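Local structure of trans-isoprenyl diphosphate synthase (3OYR) at residues D25-L30 / R69-V74; T43-S48 / V94-T99; H59-A62 / K66-R69; H104-V107 / L113-G116. The protein probably extends farnesyl diphosphate with five isopentenyl diphosphate units to all-trans-octaprenyl diphosphate, the precursor of quinone side chains, in a magnesium-dependent reaction. One frame throughout, in Å; residues are numbered along the deposited sequence.

Interaction 1. Residues D25-L30 / R69-V74; sequences DRLVRL and RPLMTV. With DMA (dimethylallyl diphosphate), chain D.
Leu71 of helix 68-79 meets two successive residues of helix 25-45, receiving Leu27 at the root of its side chain and Val28 at a methyl end. Leu27 comes in with its CD2 branch, which lies 4.0 Å from Leu71 CB, while its other methyl, Leu27 CD1, settles 4.1 Å from the carbonyl oxygen of Leu71. The two leucine side chains cross obliquely, with the branched end of Leu27 against the CB of Leu71. Val28 makes its contact in a less direct way: its CB points away from helix 68-79, and the CG2 branch, next to the backbone N, is the one that approaches Leu71 CD1, at 3.9 Å. The extended second torsion of Leu71 (chi2 174°) explains this touch, since it carries CD1 straight on from CA to the valine. No hydrogen bond joins the two segments; the contact is aliphatic, with both leucines buried and Val28 at the exposed border.

The same segment also reaches the bound ligand. Arg69 starts it, and its chain, extended from CG to NE, brings NH1 to O1A of one dimethylallyl diphosphate at 2.8 Å in a nearly straight bond (175°), the oxygen lying in the guanidinium plane.

Within the mainly alpha-helical prenyl synthase fold, Leu71 continues along helix 25-45 to Ala31 and Met35. Leu27 and Met72 both reach Leu336 of helix 328-342, while Arg69 and Pro70 pack on helix 87-109, so helix 68-79 is held between these neighbours.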
# COMPACT_ATOMS: atom_id res chain seq x y z
N ASP B 25 -7.10 -22.57 -19.83
CA ASP B 25 -6.15 -23.00 -20.86
C ASP B 25 -6.14 -22.13 -22.10
O ASP B 25 -5.06 -21.74 -22.55
CB ASP B 25 -6.37 -24.47 -21.27
CG ASP B 25 -5.96 -25.48 -20.18
OD1 ASP B 25 -5.59 -25.07 -19.04
OD2 ASP B 25 -6.01 -26.70 -20.47
N ARG B 26 -7.32 -21.79 -22.62
CA ARG B 26 -7.43 -20.97 -23.83
C ARG B 26 -6.92 -19.54 -23.57
O ARG B 26 -6.19 -18.97 -24.39
CB ARG B 26 -8.87 -20.96 -24.33
CG ARG B 26 -9.11 -20.17 -25.62
CD ARG B 26 -10.57 -20.26 -26.02
NE ARG B 26 -11.10 -21.60 -25.79
CZ ARG B 26 -11.17 -22.55 -26.72
NH1 ARG B 26 -11.66 -23.74 -26.41
NH2 ARG B 26 -10.77 -22.30 -27.96
N LEU B 27 -7.32 -18.97 -22.43
CA LEU B 27 -6.86 -17.65 -22.01
C LEU B 27 -5.31 -17.59 -21.95
O LEU B 27 -4.71 -16.72 -22.55
CB LEU B 27 -7.46 -17.24 -20.65
CG LEU B 27 -7.17 -15.82 -20.15
CD1 LEU B 27 -7.34 -14.75 -21.24
CD2 LEU B 27 -8.07 -15.50 -19.00
N VAL B 28 -4.71 -18.54 -21.25
CA VAL B 28 -3.28 -18.60 -21.03
C VAL B 28 -2.51 -18.69 -22.36
O VAL B 28 -1.53 -17.97 -22.58
CB VAL B 28 -2.96 -19.78 -20.11
CG1 VAL B 28 -1.45 -20.11 -20.10
CG2 VAL B 28 -3.47 -19.47 -18.72
N ARG B 29 -3.02 -19.54 -23.24
CA ARG B 29 -2.44 -19.74 -24.56
C ARG B 29 -2.57 -18.50 -25.45
O ARG B 29 -1.60 -18.09 -26.08
CB ARG B 29 -3.13 -20.93 -25.21
CG ARG B 29 -2.44 -21.51 -26.40
CD ARG B 29 -3.07 -22.85 -26.70
NE ARG B 29 -4.45 -22.74 -27.17
CZ ARG B 29 -5.52 -23.28 -26.57
NH1 ARG B 29 -5.41 -24.02 -25.46
NH2 ARG B 29 -6.71 -23.10 -27.11
N LEU B 30 -3.75 -17.89 -25.49
CA LEU B 30 -3.93 -16.65 -26.25
C LEU B 30 -3.06 -15.50 -25.73
O LEU B 30 -2.60 -14.66 -26.51
CB LEU B 30 -5.40 -16.23 -26.25
CG LEU B 30 -6.36 -17.05 -27.12
CD1 LEU B 30 -7.77 -16.73 -26.67
CD2 LEU B 30 -6.16 -16.74 -28.62
N ARG B 69 -5.57 -11.94 -12.74
CA ARG B 69 -5.73 -10.51 -12.85
C ARG B 69 -4.98 -9.86 -14.01
O ARG B 69 -5.65 -9.18 -14.83
CB ARG B 69 -5.52 -9.82 -11.51
CG ARG B 69 -6.63 -10.10 -10.53
CD ARG B 69 -6.06 -10.01 -9.15
NE ARG B 69 -6.94 -10.52 -8.12
CZ ARG B 69 -6.96 -11.77 -7.70
NH1 ARG B 69 -6.15 -12.69 -8.26
NH2 ARG B 69 -7.80 -12.12 -6.75
N PRO B 70 -3.63 -10.09 -14.16
CA PRO B 70 -2.98 -9.58 -15.39
C PRO B 70 -3.50 -10.19 -16.68
O PRO B 70 -3.55 -9.49 -17.70
CB PRO B 70 -1.47 -9.92 -15.20
CG PRO B 70 -1.41 -10.88 -14.05
CD PRO B 70 -2.63 -10.59 -13.19
N LEU B 71 -3.87 -11.48 -16.64
CA LEU B 71 -4.51 -12.16 -17.76
C LEU B 71 -5.76 -11.43 -18.23
O LEU B 71 -6.00 -11.28 -19.43
CB LEU B 71 -4.87 -13.62 -17.44
CG LEU B 71 -3.72 -14.63 -17.49
CD1 LEU B 71 -4.16 -16.02 -17.00
CD2 LEU B 71 -3.11 -14.69 -18.86
N MET B 72 -6.57 -10.99 -17.26
CA MET B 72 -7.79 -10.27 -17.60
C MET B 72 -7.51 -8.90 -18.21
O MET B 72 -8.19 -8.51 -19.14
CB MET B 72 -8.74 -10.21 -16.41
CG MET B 72 -9.51 -11.50 -16.25
SD MET B 72 -10.22 -11.72 -14.62
CE MET B 72 -11.32 -10.29 -14.63
N THR B 73 -6.49 -8.20 -17.70
CA THR B 73 -6.05 -6.96 -18.32
C THR B 73 -5.64 -7.23 -19.76
O THR B 73 -6.07 -6.51 -20.68
CB THR B 73 -4.85 -6.34 -17.56
OG1 THR B 73 -5.21 -6.10 -16.20
CG2 THR B 73 -4.39 -5.01 -18.23
N VAL B 74 -4.83 -8.27 -19.97
CA VAL B 74 -4.41 -8.66 -21.32
C VAL B 74 -5.62 -9.00 -22.21
O VAL B 74 -5.80 -8.42 -23.28
CB VAL B 74 -3.37 -9.82 -21.30
CG1 VAL B 74 -3.22 -10.41 -22.70
CG2 VAL B 74 -2.03 -9.32 -20.77
C1 DMA D . -6.12 -14.90 -3.52
O1 DMA D . -6.15 -14.75 -4.95
C2 DMA D . -6.91 -13.67 -3.25
C3 DMA D . -8.23 -13.70 -3.08
C4 DMA D . -9.03 -14.97 -3.02
C5 DMA D . -8.91 -12.37 -2.91
PA DMA D . -5.91 -15.90 -6.04
O1A DMA D . -6.08 -15.36 -7.45
O2A DMA D . -6.77 -17.08 -5.68
O3A DMA D . -4.36 -16.19 -5.68
PB DMA D . -3.11 -16.52 -6.66
O1B DMA D . -2.65 -15.19 -7.22
O2B DMA D . -2.19 -17.07 -5.59
O3B DMA D . -3.55 -17.50 -7.72

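Interaction 2. Residues T43-S48 / V94-T99; sequences TDRMQS and VEFIHT. With DMA (dimethylallyl diphosphate), chain D.
Met46 and Phe96 bring their backbones nearest, with CA atoms 8.9 Å apart, where helix 25-45 gives way to a turn beside helix 87-109. Phe96 bridges that gap. Its CB is directed toward the other segment, and the ring meets Arg45 edge-on: CB of Arg45 lies near the ring plane, 3.4 Å from Phe96 CE2 and 3.7 Å from Phe96 CZ. The same CZ approaches the backbone N of Met46 obliquely at 4.0 Å. It is thus the base of the arginine, not its charged end, that packs on the aromatic edge.

A bend at chi2 (-51°) turns the remainder of Arg45 away from Phe96. There NE forms a salt bridge with Asp44 OD1 at 3.0 Å, met on the anti side of the carboxylate in a bent bond (142°) tilted from both planes, and NH1 pairs with Glu146. The turn after the helix is tied back by Gln47, whose NE2 gives a straight hydrogen bond (169°) of 2.8 Å to Thr43 O. On the other helix, the carbonyl oxygen of Glu95 accepts from both OG1 and N of Thr99, which reach it from opposite faces of its plane. His98 turns to the bound ligand instead, donating from NE2 to O1B of a dimethylallyl diphosphate at 2.8 Å, with that oxygen at the edge of the imidazole.

This buried contact joins the end of helix 25-45 to helix 87-109, next to the second subunit. Helix 126-147 completes the surroundings of Phe96 through Leu136, Ala140 and Leu143, Met46 leans on Ile61 of helix 52-61, and Ser48 bonds to Glu165 of the second subunit.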
# COMPACT_ATOMS: atom_id res chain seq x y z
N THR B 43 9.55 -9.21 -12.95
CA THR B 43 10.89 -9.51 -12.48
C THR B 43 11.77 -8.26 -12.41
O THR B 43 12.55 -8.09 -11.48
CB THR B 43 11.53 -10.58 -13.39
OG1 THR B 43 10.60 -11.64 -13.56
CG2 THR B 43 12.84 -11.12 -12.79
N ASP B 44 11.61 -7.38 -13.38
CA ASP B 44 12.36 -6.13 -13.42
C ASP B 44 12.05 -5.17 -12.28
O ASP B 44 12.96 -4.55 -11.71
CB ASP B 44 12.12 -5.41 -14.77
CG ASP B 44 12.96 -4.14 -14.93
OD1 ASP B 44 12.38 -3.06 -15.18
OD2 ASP B 44 14.19 -4.22 -14.84
N ARG B 45 10.77 -5.00 -11.96
CA ARG B 45 10.37 -3.96 -11.00
C ARG B 45 10.40 -4.47 -9.58
O ARG B 45 10.29 -3.68 -8.63
CB ARG B 45 8.99 -3.37 -11.33
CG ARG B 45 8.88 -2.74 -12.71
CD ARG B 45 10.01 -1.74 -12.99
NE ARG B 45 10.05 -1.41 -14.42
CZ ARG B 45 9.46 -0.35 -14.96
NH1 ARG B 45 8.79 0.50 -14.19
NH2 ARG B 45 9.54 -0.13 -16.27
N MET B 46 10.57 -5.77 -9.41
CA MET B 46 10.75 -6.29 -8.06
C MET B 46 12.19 -6.10 -7.57
O MET B 46 12.49 -6.42 -6.42
CB MET B 46 10.24 -7.73 -7.92
CG MET B 46 11.01 -8.80 -8.66
SD MET B 46 10.51 -10.43 -8.07
CE MET B 46 9.47 -11.06 -9.34
N GLN B 47 13.06 -5.58 -8.43
CA GLN B 47 14.47 -5.35 -8.08
C GLN B 47 14.68 -4.08 -7.24
O GLN B 47 14.03 -3.06 -7.45
CB GLN B 47 15.35 -5.30 -9.34
CG GLN B 47 15.24 -6.53 -10.27
CD GLN B 47 15.50 -7.87 -9.57
OE1 GLN B 47 16.47 -8.01 -8.83
NE2 GLN B 47 14.63 -8.86 -9.82
N SER B 48 15.59 -4.18 -6.27
CA SER B 48 15.98 -3.04 -5.43
C SER B 48 17.37 -3.30 -4.87
O SER B 48 17.75 -4.47 -4.67
CB SER B 48 15.01 -2.88 -4.26
OG SER B 48 15.35 -1.75 -3.49
N VAL B 94 -1.20 -4.36 -11.92
CA VAL B 94 -2.33 -5.10 -11.30
C VAL B 94 -1.83 -6.27 -10.46
O VAL B 94 -2.27 -6.47 -9.30
CB VAL B 94 -3.31 -5.57 -12.42
CG1 VAL B 94 -4.24 -6.63 -11.95
CG2 VAL B 94 -4.08 -4.40 -12.94
N GLU B 95 -0.88 -7.03 -11.00
CA GLU B 95 -0.30 -8.16 -10.24
C GLU B 95 0.46 -7.71 -9.02
O GLU B 95 0.42 -8.39 -7.99
CB GLU B 95 0.58 -9.08 -11.12
CG GLU B 95 0.98 -10.43 -10.46
CD GLU B 95 -0.20 -11.34 -10.08
OE1 GLU B 95 -1.33 -11.16 -10.57
OE2 GLU B 95 0.00 -12.26 -9.28
N PHE B 96 1.19 -6.60 -9.13
CA PHE B 96 1.85 -6.01 -7.96
C PHE B 96 0.85 -5.59 -6.91
O PHE B 96 1.05 -5.87 -5.73
CB PHE B 96 2.72 -4.80 -8.33
CG PHE B 96 4.09 -5.18 -8.87
CD1 PHE B 96 4.73 -6.35 -8.47
CD2 PHE B 96 4.73 -4.36 -9.78
CE1 PHE B 96 5.99 -6.70 -8.98
CE2 PHE B 96 5.98 -4.69 -10.29
CZ PHE B 96 6.62 -5.87 -9.89
N ILE B 97 -0.24 -4.94 -7.34
CA ILE B 97 -1.28 -4.56 -6.37
C ILE B 97 -1.83 -5.80 -5.68
O ILE B 97 -1.89 -5.84 -4.45
CB ILE B 97 -2.41 -3.67 -6.97
CG1 ILE B 97 -1.89 -2.24 -7.18
CG2 ILE B 97 -3.63 -3.62 -6.01
CD1 ILE B 97 -2.66 -1.44 -8.28
N HIS B 98 -2.15 -6.82 -6.46
CA HIS B 98 -2.62 -8.09 -5.92
C HIS B 98 -1.60 -8.70 -4.93
O HIS B 98 -1.96 -9.06 -3.81
CB HIS B 98 -2.96 -9.04 -7.07
CG HIS B 98 -3.23 -10.45 -6.65
ND1 HIS B 98 -4.24 -10.79 -5.78
CD2 HIS B 98 -2.65 -11.62 -7.03
CE1 HIS B 98 -4.26 -12.10 -5.61
NE2 HIS B 98 -3.30 -12.63 -6.36
N THR B 99 -0.33 -8.73 -5.34
CA THR B 99 0.75 -9.30 -4.52
C THR B 99 0.89 -8.59 -3.20
O THR B 99 1.03 -9.22 -2.16
CB THR B 99 2.13 -9.30 -5.28
OG1 THR B 99 1.98 -9.95 -6.55
CG2 THR B 99 3.18 -10.02 -4.45
C1 DMA D . -6.12 -14.90 -3.52
O1 DMA D . -6.15 -14.75 -4.95
C2 DMA D . -6.91 -13.67 -3.25
C3 DMA D . -8.23 -13.70 -3.08
C4 DMA D . -9.03 -14.97 -3.02
C5 DMA D . -8.91 -12.37 -2.91
PA DMA D . -5.91 -15.90 -6.04
O1A DMA D . -6.08 -15.36 -7.45
O2A DMA D . -6.77 -17.08 -5.68
O3A DMA D . -4.36 -16.19 -5.68
PB DMA D . -3.11 -16.52 -6.66
O1B DMA D . -2.65 -15.19 -7.22
O2B DMA D . -2.19 -17.07 -5.59
O3B DMA D . -3.55 -17.50 -7.72

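Interaction 3. Residues H59-A62 / K66-R69; sequences HLIA and KRLR. With DMA (dimethylallyl diphosphate), chain D.
Arg67 reaches back to Ile61 across the short connection between helices 52-61 and 68-79. It belongs to the Gly-Lys-Arg-Leu-Arg run that begins at Gly65, a diphosphate-binding motif of trans-prenyl synthases, and occupies the N-cap position of helix 68-79. The hydrogen bonding across the contact is a single link: Arg67 NH2 donates to the carbonyl oxygen of Ile61 at 2.9 Å. The oxygen lies in the guanidinium plane, whereas the nitrogen stands well above the carbonyl plane (43°). A bend at chi2 (-74°) folds the arginine toward helix 52-61, and its NH1 is held by Gly64 O, so two carbonyls help fix the flat group.

Van der Waals contact adds little. The side chains of Ile61 and Arg67 cross at about a right angle, with the CG2 branch of Ile61 3.4 Å from Arg67 NH2.

Ligand hydrogen bonds belong to Lys66, which grips a dimethylallyl diphosphate with backbone and side chain together and whose NZ also forms a salt bridge with the C-terminal Ala345. Bends at chi3 and chi4 turn NZ back to the diphosphate. Both Lys66 N and Lys66 NZ lie 2.9 Å from the beta-phosphate oxygen O3B, and NZ spans to the alpha-phosphate oxygen O2A at 3.0 Å.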
# COMPACT_ATOMS: atom_id res chain seq x y z
N HIS B 59 9.98 -14.59 -3.18
CA HIS B 59 9.48 -15.72 -2.40
C HIS B 59 7.98 -15.92 -2.68
O HIS B 59 7.54 -17.04 -2.92
CB HIS B 59 9.76 -15.51 -0.91
CG HIS B 59 9.13 -16.54 -0.02
ND1 HIS B 59 9.78 -17.70 0.36
CD2 HIS B 59 7.92 -16.57 0.60
CE1 HIS B 59 9.00 -18.40 1.16
NE2 HIS B 59 7.86 -17.75 1.31
N LEU B 60 7.22 -14.82 -2.73
CA LEU B 60 5.79 -14.87 -3.03
C LEU B 60 5.45 -15.00 -4.53
O LEU B 60 4.65 -15.87 -4.91
CB LEU B 60 5.05 -13.68 -2.41
CG LEU B 60 3.52 -13.66 -2.55
CD1 LEU B 60 2.90 -15.00 -2.14
CD2 LEU B 60 2.91 -12.57 -1.70
N ILE B 61 6.05 -14.14 -5.35
CA ILE B 61 5.75 -14.08 -6.77
C ILE B 61 6.16 -15.37 -7.51
O ILE B 61 5.35 -15.96 -8.23
CB ILE B 61 6.35 -12.81 -7.43
CG1 ILE B 61 5.73 -11.53 -6.83
CG2 ILE B 61 6.17 -12.85 -8.94
CD1 ILE B 61 6.59 -10.24 -7.06
N ALA B 62 7.40 -15.81 -7.31
CA ALA B 62 7.89 -17.06 -7.93
C ALA B 62 7.23 -18.33 -7.38
O ALA B 62 7.29 -19.38 -8.04
CB ALA B 62 9.44 -17.15 -7.89
N LYS B 66 -2.10 -17.89 -10.16
CA LYS B 66 -2.76 -18.14 -11.44
C LYS B 66 -2.67 -16.98 -12.41
O LYS B 66 -2.97 -17.15 -13.58
CB LYS B 66 -4.22 -18.53 -11.21
CG LYS B 66 -4.41 -19.79 -10.39
CD LYS B 66 -5.91 -20.04 -10.10
CE LYS B 66 -6.53 -18.94 -9.20
NZ LYS B 66 -5.99 -19.06 -7.80
N ARG B 67 -2.26 -15.80 -11.92
CA ARG B 67 -2.09 -14.61 -12.75
C ARG B 67 -3.36 -14.20 -13.48
O ARG B 67 -3.30 -13.59 -14.55
CB ARG B 67 -0.93 -14.80 -13.74
CG ARG B 67 0.39 -15.12 -13.02
CD ARG B 67 0.96 -13.86 -12.34
NE ARG B 67 2.33 -14.08 -11.91
CZ ARG B 67 2.67 -14.66 -10.76
NH1 ARG B 67 1.74 -15.04 -9.90
NH2 ARG B 67 3.95 -14.84 -10.47
N LEU B 68 -4.52 -14.50 -12.88
CA LEU B 68 -5.82 -14.21 -13.51
C LEU B 68 -6.03 -12.73 -13.71
O LEU B 68 -6.56 -12.29 -14.74
CB LEU B 68 -6.99 -14.79 -12.70
CG LEU B 68 -7.02 -16.30 -12.49
CD1 LEU B 68 -8.33 -16.73 -11.87
CD2 LEU B 68 -6.79 -17.07 -13.80
N ARG B 69 -5.57 -11.94 -12.74
CA ARG B 69 -5.73 -10.51 -12.85
C ARG B 69 -4.98 -9.86 -14.01
O ARG B 69 -5.65 -9.18 -14.83
CB ARG B 69 -5.52 -9.82 -11.51
CG ARG B 69 -6.63 -10.10 -10.53
CD ARG B 69 -6.06 -10.01 -9.15
NE ARG B 69 -6.94 -10.52 -8.12
CZ ARG B 69 -6.96 -11.77 -7.70
NH1 ARG B 69 -6.15 -12.69 -8.26
NH2 ARG B 69 -7.80 -12.12 -6.75
C1 DMA D . -6.12 -14.90 -3.52
O1 DMA D . -6.15 -14.75 -4.95
C2 DMA D . -6.91 -13.67 -3.25
C3 DMA D . -8.23 -13.70 -3.08
C4 DMA D . -9.03 -14.97 -3.02
C5 DMA D . -8.91 -12.37 -2.91
PA DMA D . -5.91 -15.90 -6.04
O1A DMA D . -6.08 -15.36 -7.45
O2A DMA D . -6.77 -17.08 -5.68
O3A DMA D . -4.36 -16.19 -5.68
PB DMA D . -3.11 -16.52 -6.66
O1B DMA D . -2.65 -15.19 -7.22
O2B DMA D . -2.19 -17.07 -5.59
O3B DMA D . -3.55 -17.50 -7.72

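Interaction 4. Residues H104-V107 / L113-G116; sequences HDDV and LRRG. With CA (calcium ion), chain E; DMA (dimethylallyl diphosphate), chain G; DMA (dimethylallyl diphosphate), chain D.
Asp106 and Arg114 form the tight part of this contact, joining the DDxxD motif on helix 87-109 (Asp105, Asp106 and Asp109) to the short strand that follows it. Arg114 forms a salt bridge, gripping the carboxylate side-on with NE and NH2. Its NE donates almost straight (171°) to the syn lone pair of Asp106 OD2 at 2.9 Å, whereas NH2 meets OD1 at 2.7 Å from above the carboxylate plane. The mismatch is consistent with the 31° between the planes of the two flat groups. Bends at chi2 and chi3 fold the arginine chain over OD2 and bring the rest of the guanidinium to the dimethylallyl diphosphate of chain G, where NH1 bonds to O1B at 2.7 Å and NH2 to O3B at 3.0 Å. Asp106 therefore probably helps position a residue that holds the diphosphate.

Around this pair the contact is looser and watery. One water lies over a face of the Arg114 guanidinium, between Asp106 OD1 and Leu113 O. Another donates to Asp106 OD1 at 2.8 Å and is itself bound to calcium, making Asp106 a second-shell residue of the metal. Asp105 is a direct ligand, with OD2 2.3 Å from the calcium ion, and its carboxylate makes no bond to Arg114; Asp109, diphosphate oxygens and a further water share the site, where magnesium probably acts in the enzyme.

Arg115 serves the dimethylallyl diphosphate of chain D, with NE 2.8 Å from its O2B and NH1 2.8 Å from its O1B.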
# COMPACT_ATOMS: atom_id res chain seq x y z
N HIS B 104 -0.16 -8.07 2.90
CA HIS B 104 -0.86 -7.38 3.94
C HIS B 104 -1.98 -8.23 4.53
O HIS B 104 -2.12 -8.31 5.76
CB HIS B 104 -1.39 -6.04 3.41
CG HIS B 104 -0.31 -5.01 3.22
ND1 HIS B 104 -0.56 -3.66 3.19
CD2 HIS B 104 1.04 -5.15 3.09
CE1 HIS B 104 0.57 -3.01 3.06
NE2 HIS B 104 1.56 -3.88 2.99
N ASP B 105 -2.73 -8.92 3.67
CA ASP B 105 -3.87 -9.69 4.14
C ASP B 105 -3.41 -10.90 4.95
O ASP B 105 -4.00 -11.20 5.99
CB ASP B 105 -4.77 -10.09 2.97
CG ASP B 105 -5.96 -10.93 3.41
OD1 ASP B 105 -6.94 -10.39 3.94
OD2 ASP B 105 -5.91 -12.16 3.20
N ASP B 106 -2.34 -11.57 4.51
CA ASP B 106 -1.76 -12.68 5.28
C ASP B 106 -1.24 -12.28 6.66
O ASP B 106 -1.36 -13.06 7.61
CB ASP B 106 -0.65 -13.39 4.52
CG ASP B 106 -1.18 -14.33 3.44
OD1 ASP B 106 -2.31 -14.86 3.58
OD2 ASP B 106 -0.44 -14.53 2.45
N VAL B 107 -0.68 -11.07 6.77
CA VAL B 107 -0.24 -10.54 8.06
C VAL B 107 -1.44 -10.26 8.98
O VAL B 107 -1.41 -10.56 10.17
CB VAL B 107 0.63 -9.26 7.87
CG1 VAL B 107 0.81 -8.51 9.18
CG2 VAL B 107 1.97 -9.64 7.31
N LEU B 113 0.34 -20.24 5.45
CA LEU B 113 0.68 -20.79 4.16
C LEU B 113 0.08 -19.95 3.01
O LEU B 113 -1.06 -19.52 3.08
CB LEU B 113 0.15 -22.22 4.06
CG LEU B 113 0.78 -23.13 3.01
CD1 LEU B 113 2.21 -23.54 3.41
CD2 LEU B 113 -0.08 -24.37 2.79
N ARG B 114 0.88 -19.75 1.97
CA ARG B 114 0.45 -19.00 0.79
C ARG B 114 1.20 -19.53 -0.41
O ARG B 114 2.44 -19.54 -0.42
CB ARG B 114 0.72 -17.49 0.97
CG ARG B 114 0.53 -16.69 -0.34
CD ARG B 114 -0.93 -16.58 -0.76
NE ARG B 114 -1.68 -15.80 0.22
CZ ARG B 114 -3.00 -15.65 0.23
NH1 ARG B 114 -3.76 -16.21 -0.71
NH2 ARG B 114 -3.55 -14.91 1.18
N ARG B 115 0.43 -19.98 -1.41
CA ARG B 115 0.97 -20.53 -2.66
C ARG B 115 1.94 -21.71 -2.41
O ARG B 115 2.93 -21.88 -3.13
CB ARG B 115 1.62 -19.44 -3.53
CG ARG B 115 0.65 -18.39 -4.07
CD ARG B 115 1.41 -17.29 -4.84
NE ARG B 115 0.49 -16.32 -5.48
CZ ARG B 115 0.86 -15.15 -6.00
NH1 ARG B 115 -0.06 -14.36 -6.56
NH2 ARG B 115 2.14 -14.75 -5.97
N GLY B 116 1.66 -22.49 -1.37
CA GLY B 116 2.43 -23.70 -1.08
C GLY B 116 3.67 -23.47 -0.23
O GLY B 116 4.30 -24.43 0.22
CA CA E . -6.86 -14.10 3.96
C1 DMA G . -9.25 -11.47 0.65
O1 DMA G . -9.76 -12.80 0.55
C2 DMA G . -7.78 -11.37 0.39
C3 DMA G . -7.24 -10.39 -0.34
C4 DMA G . -8.03 -9.29 -0.97
C5 DMA G . -5.76 -10.41 -0.52
PA DMA G . -9.33 -14.05 1.50
O1A DMA G . -10.50 -14.98 1.40
O2A DMA G . -8.81 -13.62 2.85
O3A DMA G . -8.12 -14.63 0.59
PB DMA G . -7.13 -15.84 0.97
O1B DMA G . -6.41 -15.93 -0.35
O2B DMA G . -8.02 -17.01 1.32
O3B DMA G . -6.30 -15.40 2.16
C1 DMA D . -6.12 -14.90 -3.52
O1 DMA D . -6.15 -14.75 -4.95
C2 DMA D . -6.91 -13.67 -3.25
C3 DMA D . -8.23 -13.70 -3.08
C4 DMA D . -9.03 -14.97 -3.02
C5 DMA D . -8.91 -12.37 -2.91
PA DMA D . -5.91 -15.90 -6.04
O1A DMA D . -6.08 -15.36 -7.45
O2A DMA D . -6.77 -17.08 -5.68
O3A DMA D . -4.36 -16.19 -5.68
PB DMA D . -3.11 -16.52 -6.66
O1B DMA D . -2.65 -15.19 -7.22
O2B DMA D . -2.19 -17.07 -5.59
O3B DMA D . -3.55 -17.50 -7.72
O HOH W 1 -3.07 -17.61 3.04
O HOH W 2 -4.80 -14.77 4.79
O HOH W 3 -7.76 -16.16 5.05

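All four contacts include a residue that meets a diphosphate. Interactions 1 and 2 are buried helix packing without cross-segment hydrogen bonds; they use opposite ends of helix 25-45, and the ligand is met by residues that take no part in that packing. Interaction 3 is a partly buried polar tie between successive helices and shares Arg69 with interaction 1. Interaction 4 is buried too, yet ionic, and brings in metal and water. Together Arg69, His98, Lys66 and Arg115 surround one dimethylallyl diphosphate, while interaction 4 also holds the other. Arg115 NH2 probably bonds to Leu60 O, joining interactions 3 and 4, and helix 87-109 runs through interactions 2 and 4.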